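Local coordinates for protein endolysin (Clostridium phage phiCD27, PDB 3QAY) that probably cleaves the amide bond between N-acetylmuramic acid and L-alanine in clostridial peptidoglycan, as a zinc-dependent phage amidase, at residues Leu34-Glu45 with Ile166-Lys177. Sequence-based numbering, arbitrary orientation.
Sequences LAPVLADTFRKE and IAKLIVEGVLNK. With PO4 (phosphate ion), chain G.
Val171 sets its CG2 methyl over the centre of the Phe42 ring, 3.8 Å from the centroid and 7° off the normal, a CH-pi contact. With chi1 at 175°, its CG1 is anti to the backbone N, which sends CG2 between the ring, Leu38 CD1 and Thr41 CG2 (3.5 Å from Val171 CG2). Val174 lies at the ring's edge, and Leu175 CG also approaches there, 4.1 Å from Phe42 CE1. Where the backbones come nearest, Ala167 fits because its single methyl lets the CA atoms of Leu38 and Ala167 close to 4.7 Å. Both segments belong to helices of the alpha/beta amidase fold, here inclined at 48°; Leu38 and Phe42 also pack on strands 3-8 and 80-87, so large apolar side chains suit them. Thr41 can stand beside Ala167 CB because its hydroxyl donates to Val37 O (2.8 Å from Thr41 OG1), an oxygen that Thr41 N reaches from the opposite face. In the Schellman motif ending helix 152-175, with Asn176 as C-prime residue, Lys177 N bonds to Glu172 O, and the Lys177 side chain, extended beyond CG, carries NZ to the anti lone pair of Glu45 OE1, a 3.0 Å salt bridge. Glu45 lays CG against Leu175 CD1, and the bend at chi2 turns its carboxylate to Lys177.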
loop_
_atom_site.group_PDB
_atom_site.type_symbol
_atom_site.label_atom_id
_atom_site.label_comp_id
_atom_site.label_asym_id
_atom_site.label_seq_id
_atom_site.Cartn_x
_atom_site.Cartn_y
_atom_site.Cartn_z
ATOM N N LEU A 34 -4.849 -8.218 0.019
ATOM C CA LEU A 34 -5.544 -6.932 0.208
ATOM C C LEU A 34 -5.806 -6.158 -1.096
ATOM O O LEU A 34 -6.866 -5.558 -1.269
ATOM C CB LEU A 34 -4.731 -6.037 1.147
ATOM C CG LEU A 34 -5.308 -4.638 1.423
ATOM C CD1 LEU A 34 -6.691 -4.757 2.037
ATOM C CD2 LEU A 34 -4.361 -3.843 2.328
ATOM N N ALA A 35 -4.822 -6.153 -1.992
ATOM C CA ALA A 35 -4.866 -5.310 -3.197
ATOM C C ALA A 35 -6.182 -5.411 -3.989
ATOM O O ALA A 35 -6.788 -4.387 -4.287
ATOM C CB ALA A 35 -3.660 -5.602 -4.104
ATOM N N PRO A 36 -6.624 -6.641 -4.330
ATOM C CA PRO A 36 -7.890 -6.812 -5.059
ATOM C C PRO A 36 -9.138 -6.412 -4.270
ATOM O O PRO A 36 -10.106 -5.948 -4.860
ATOM C CB PRO A 36 -7.914 -8.305 -5.386
ATOM C CG PRO A 36 -6.965 -8.927 -4.458
ATOM C CD PRO A 36 -5.912 -7.920 -4.184
ATOM N N VAL A 37 -9.112 -6.580 -2.954
ATOM C CA VAL A 37 -10.206 -6.114 -2.099
ATOM C C VAL A 37 -10.247 -4.576 -2.084
ATOM O O VAL A 37 -11.329 -3.971 -2.172
ATOM C CB VAL A 37 -10.067 -6.659 -0.669
ATOM C CG1 VAL A 37 -11.156 -6.086 0.244
ATOM C CG2 VAL A 37 -10.117 -8.186 -0.678
ATOM N N LEU A 38 -9.074 -3.953 -1.982
ATOM C CA LEU A 38 -8.962 -2.487 -2.022
ATOM C C LEU A 38 -9.469 -1.927 -3.352
ATOM O O LEU A 38 -10.202 -0.943 -3.373
ATOM C CB LEU A 38 -7.510 -2.041 -1.794
ATOM C CG LEU A 38 -7.208 -0.539 -1.763
ATOM C CD1 LEU A 38 -8.071 0.177 -0.716
ATOM C CD2 LEU A 38 -5.726 -0.267 -1.508
ATOM N N ALA A 39 -9.064 -2.556 -4.457
ATOM C CA ALA A 39 -9.534 -2.176 -5.795
ATOM C C ALA A 39 -11.059 -2.207 -5.897
ATOM O O ALA A 39 -11.677 -1.249 -6.367
ATOM C CB ALA A 39 -8.910 -3.086 -6.863
ATOM N N ASP A 40 -11.657 -3.307 -5.451
ATOM C CA ASP A 40 -13.108 -3.474 -5.496
ATOM C C ASP A 40 -13.843 -2.438 -4.646
ATOM O O ASP A 40 -14.940 -1.995 -5.002
ATOM C CB ASP A 40 -13.500 -4.884 -5.033
ATOM C CG ASP A 40 -13.268 -5.943 -6.096
ATOM O OD1 ASP A 40 -13.038 -5.595 -7.273
ATOM O OD2 ASP A 40 -13.330 -7.139 -5.744
ATOM N N THR A 41 -13.246 -2.059 -3.523
ATOM C CA THR A 41 -13.834 -1.033 -2.664
ATOM C C THR A 41 -13.853 0.323 -3.386
ATOM O O THR A 41 -14.863 1.035 -3.348
ATOM C CB THR A 41 -13.105 -0.946 -1.309
ATOM O OG1 THR A 41 -13.040 -2.257 -0.729
ATOM C CG2 THR A 41 -13.838 -0.019 -0.359
ATOM N N PHE A 42 -12.757 0.658 -4.068
ATOM C CA PHE A 42 -12.727 1.848 -4.927
ATOM C C PHE A 42 -13.742 1.743 -6.062
ATOM O O PHE A 42 -14.421 2.715 -6.373
ATOM C CB PHE A 42 -11.340 2.079 -5.536
ATOM C CG PHE A 42 -10.389 2.813 -4.637
ATOM C CD1 PHE A 42 -10.605 4.147 -4.322
ATOM C CD2 PHE A 42 -9.252 2.182 -4.141
ATOM C CE1 PHE A 42 -9.734 4.834 -3.504
ATOM C CE2 PHE A 42 -8.365 2.862 -3.324
ATOM C CZ PHE A 42 -8.603 4.194 -3.005
ATOM N N ARG A 43 -13.833 0.564 -6.676
ATOM C CA ARG A 43 -14.703 0.371 -7.837
ATOM C C ARG A 43 -16.176 0.568 -7.495
ATOM O O ARG A 43 -16.936 1.132 -8.289
ATOM C CB ARG A 43 -14.473 -1.010 -8.454
ATOM C CG ARG A 43 -13.136 -1.151 -9.156
ATOM C CD ARG A 43 -12.948 -2.545 -9.726
ATOM N NE ARG A 43 -11.606 -2.709 -10.295
ATOM C CZ ARG A 43 -10.757 -3.698 -10.013
ATOM N NH1 ARG A 43 -11.081 -4.678 -9.178
ATOM N NH2 ARG A 43 -9.562 -3.717 -10.597
ATOM N N LYS A 44 -16.569 0.122 -6.303
ATOM C CA LYS A 44 -17.929 0.321 -5.799
ATOM C C LYS A 44 -18.323 1.804 -5.782
ATOM O O LYS A 44 -19.493 2.143 -5.976
ATOM C CB LYS A 44 -18.071 -0.276 -4.394
ATOM C CG LYS A 44 -19.516 -0.407 -3.909
ATOM C CD LYS A 44 -19.610 -1.233 -2.630
ATOM C CE LYS A 44 -21.039 -1.711 -2.367
ATOM N NZ LYS A 44 -21.119 -2.617 -1.173
ATOM N N GLU A 45 -17.344 2.679 -5.563
ATOM C CA GLU A 45 -17.576 4.124 -5.568
ATOM C C GLU A 45 -17.405 4.752 -6.959
ATOM O O GLU A 45 -17.438 5.973 -7.091
ATOM C CB GLU A 45 -16.648 4.812 -4.561
ATOM C CG GLU A 45 -16.657 4.194 -3.175
ATOM C CD GLU A 45 -18.048 4.081 -2.582
ATOM O OE1 GLU A 45 -18.751 5.110 -2.516
ATOM O OE2 GLU A 45 -18.429 2.961 -2.176
ATOM N N ILE A 166 -9.957 -2.925 6.361
ATOM C CA ILE A 166 -8.759 -2.138 6.051
ATOM C C ILE A 166 -8.982 -1.315 4.783
ATOM O O ILE A 166 -8.672 -0.125 4.746
ATOM C CB ILE A 166 -7.522 -3.046 5.844
ATOM C CG1 ILE A 166 -7.077 -3.651 7.173
ATOM C CG2 ILE A 166 -6.360 -2.254 5.206
ATOM C CD1 ILE A 166 -6.130 -2.779 7.966
ATOM N N ALA A 167 -9.512 -1.966 3.750
ATOM C CA ALA A 167 -9.800 -1.316 2.473
ATOM C C ALA A 167 -10.717 -0.104 2.650
ATOM O O ALA A 167 -10.435 0.977 2.133
ATOM C CB ALA A 167 -10.423 -2.312 1.498
ATOM N N LYS A 168 -11.800 -0.286 3.396
ATOM C CA LYS A 168 -12.776 0.786 3.589
ATOM C C LYS A 168 -12.130 2.028 4.197
ATOM O O LYS A 168 -12.446 3.146 3.794
ATOM C CB LYS A 168 -13.943 0.310 4.456
ATOM C CG LYS A 168 -15.103 1.305 4.574
ATOM C CD LYS A 168 -16.269 0.710 5.382
ATOM C CE LYS A 168 -17.422 1.715 5.553
ATOM N NZ LYS A 168 -18.074 1.609 6.900
ATOM N N LEU A 169 -11.221 1.832 5.152
ATOM C CA LEU A 169 -10.557 2.959 5.822
ATOM C C LEU A 169 -9.637 3.712 4.860
ATOM O O LEU A 169 -9.613 4.945 4.844
ATOM C CB LEU A 169 -9.777 2.480 7.052
ATOM C CG LEU A 169 -10.617 2.002 8.244
ATOM C CD1 LEU A 169 -9.724 1.466 9.366
ATOM C CD2 LEU A 169 -11.500 3.132 8.758
ATOM N N ILE A 170 -8.908 2.963 4.042
ATOM C CA ILE A 170 -8.028 3.548 3.035
ATOM C C ILE A 170 -8.824 4.305 1.985
ATOM O O ILE A 170 -8.450 5.406 1.598
ATOM C CB ILE A 170 -7.197 2.475 2.313
ATOM C CG1 ILE A 170 -6.188 1.839 3.277
ATOM C CG2 ILE A 170 -6.495 3.086 1.100
ATOM C CD1 ILE A 170 -5.401 0.673 2.694
ATOM N N VAL A 171 -9.914 3.704 1.520
ATOM C CA VAL A 171 -10.753 4.316 0.494
ATOM C C VAL A 171 -11.446 5.583 1.021
ATOM O O VAL A 171 -11.451 6.621 0.351
ATOM C CB VAL A 171 -11.794 3.316 -0.043
ATOM C CG1 VAL A 171 -12.743 3.994 -1.033
ATOM C CG2 VAL A 171 -11.091 2.132 -0.697
ATOM N N GLU A 172 -12.015 5.507 2.221
ATOM C CA GLU A 172 -12.623 6.687 2.845
ATOM C C GLU A 172 -11.620 7.833 2.939
ATOM O O GLU A 172 -11.957 8.991 2.662
ATOM C CB GLU A 172 -13.184 6.359 4.230
ATOM C CG GLU A 172 -14.473 5.558 4.192
ATOM C CD GLU A 172 -15.132 5.415 5.556
ATOM O OE1 GLU A 172 -14.447 5.580 6.590
ATOM O OE2 GLU A 172 -16.345 5.133 5.587
ATOM N N GLY A 173 -10.388 7.499 3.322
ATOM C CA GLY A 173 -9.304 8.467 3.410
ATOM C C GLY A 173 -8.962 9.095 2.076
ATOM O O GLY A 173 -8.934 10.313 1.953
ATOM N N VAL A 174 -8.699 8.268 1.071
ATOM C CA VAL A 174 -8.334 8.777 -0.261
ATOM C C VAL A 174 -9.463 9.629 -0.847
ATOM O O VAL A 174 -9.228 10.732 -1.346
ATOM C CB VAL A 174 -7.960 7.624 -1.216
ATOM C CG1 VAL A 174 -7.840 8.114 -2.652
ATOM C CG2 VAL A 174 -6.659 6.962 -0.758
ATOM N N LEU A 175 -10.691 9.132 -0.741
ATOM C CA LEU A 175 -11.838 9.793 -1.352
ATOM C C LEU A 175 -12.399 10.948 -0.519
ATOM O O LEU A 175 -13.215 11.730 -1.019
ATOM C CB LEU A 175 -12.940 8.771 -1.644
ATOM C CG LEU A 175 -12.572 7.660 -2.631
ATOM C CD1 LEU A 175 -13.767 6.735 -2.841
ATOM C CD2 LEU A 175 -12.078 8.231 -3.967
ATOM N N ASN A 176 -11.959 11.064 0.734
ATOM C CA ASN A 176 -12.429 12.120 1.648
ATOM C C ASN A 176 -13.943 12.101 1.812
ATOM O O ASN A 176 -14.613 13.121 1.680
ATOM C CB ASN A 176 -11.952 13.512 1.198
ATOM C CG ASN A 176 -12.063 14.569 2.308
ATOM O OD1 ASN A 176 -12.368 14.259 3.458
ATOM N ND2 ASN A 176 -11.808 15.821 1.956
ATOM N N LYS A 177 -14.475 10.924 2.095
ATOM C CA LYS A 177 -15.889 10.780 2.398
ATOM C C LYS A 177 -16.106 9.526 3.215
ATOM O O LYS A 177 -15.203 8.699 3.353
ATOM C CB LYS A 177 -16.731 10.741 1.118
ATOM C CG LYS A 177 -16.408 9.603 0.161
ATOM C CD LYS A 177 -17.404 9.560 -0.992
ATOM C CE LYS A 177 -17.388 8.206 -1.694
ATOM N NZ LYS A 177 -18.469 8.079 -2.711
HETATM P P PO4 G . -7.024 -5.700 -11.984
HETATM O O1 PO4 G . -6.345 -7.043 -12.050
HETATM O O2 PO4 G . -7.448 -5.454 -10.556
HETATM O O3 PO4 G . -6.085 -4.624 -12.471
HETATM O O4 PO4 G . -8.238 -5.685 -12.880
HETATM O O HOH W 1 -18.518 7.802 -5.765
#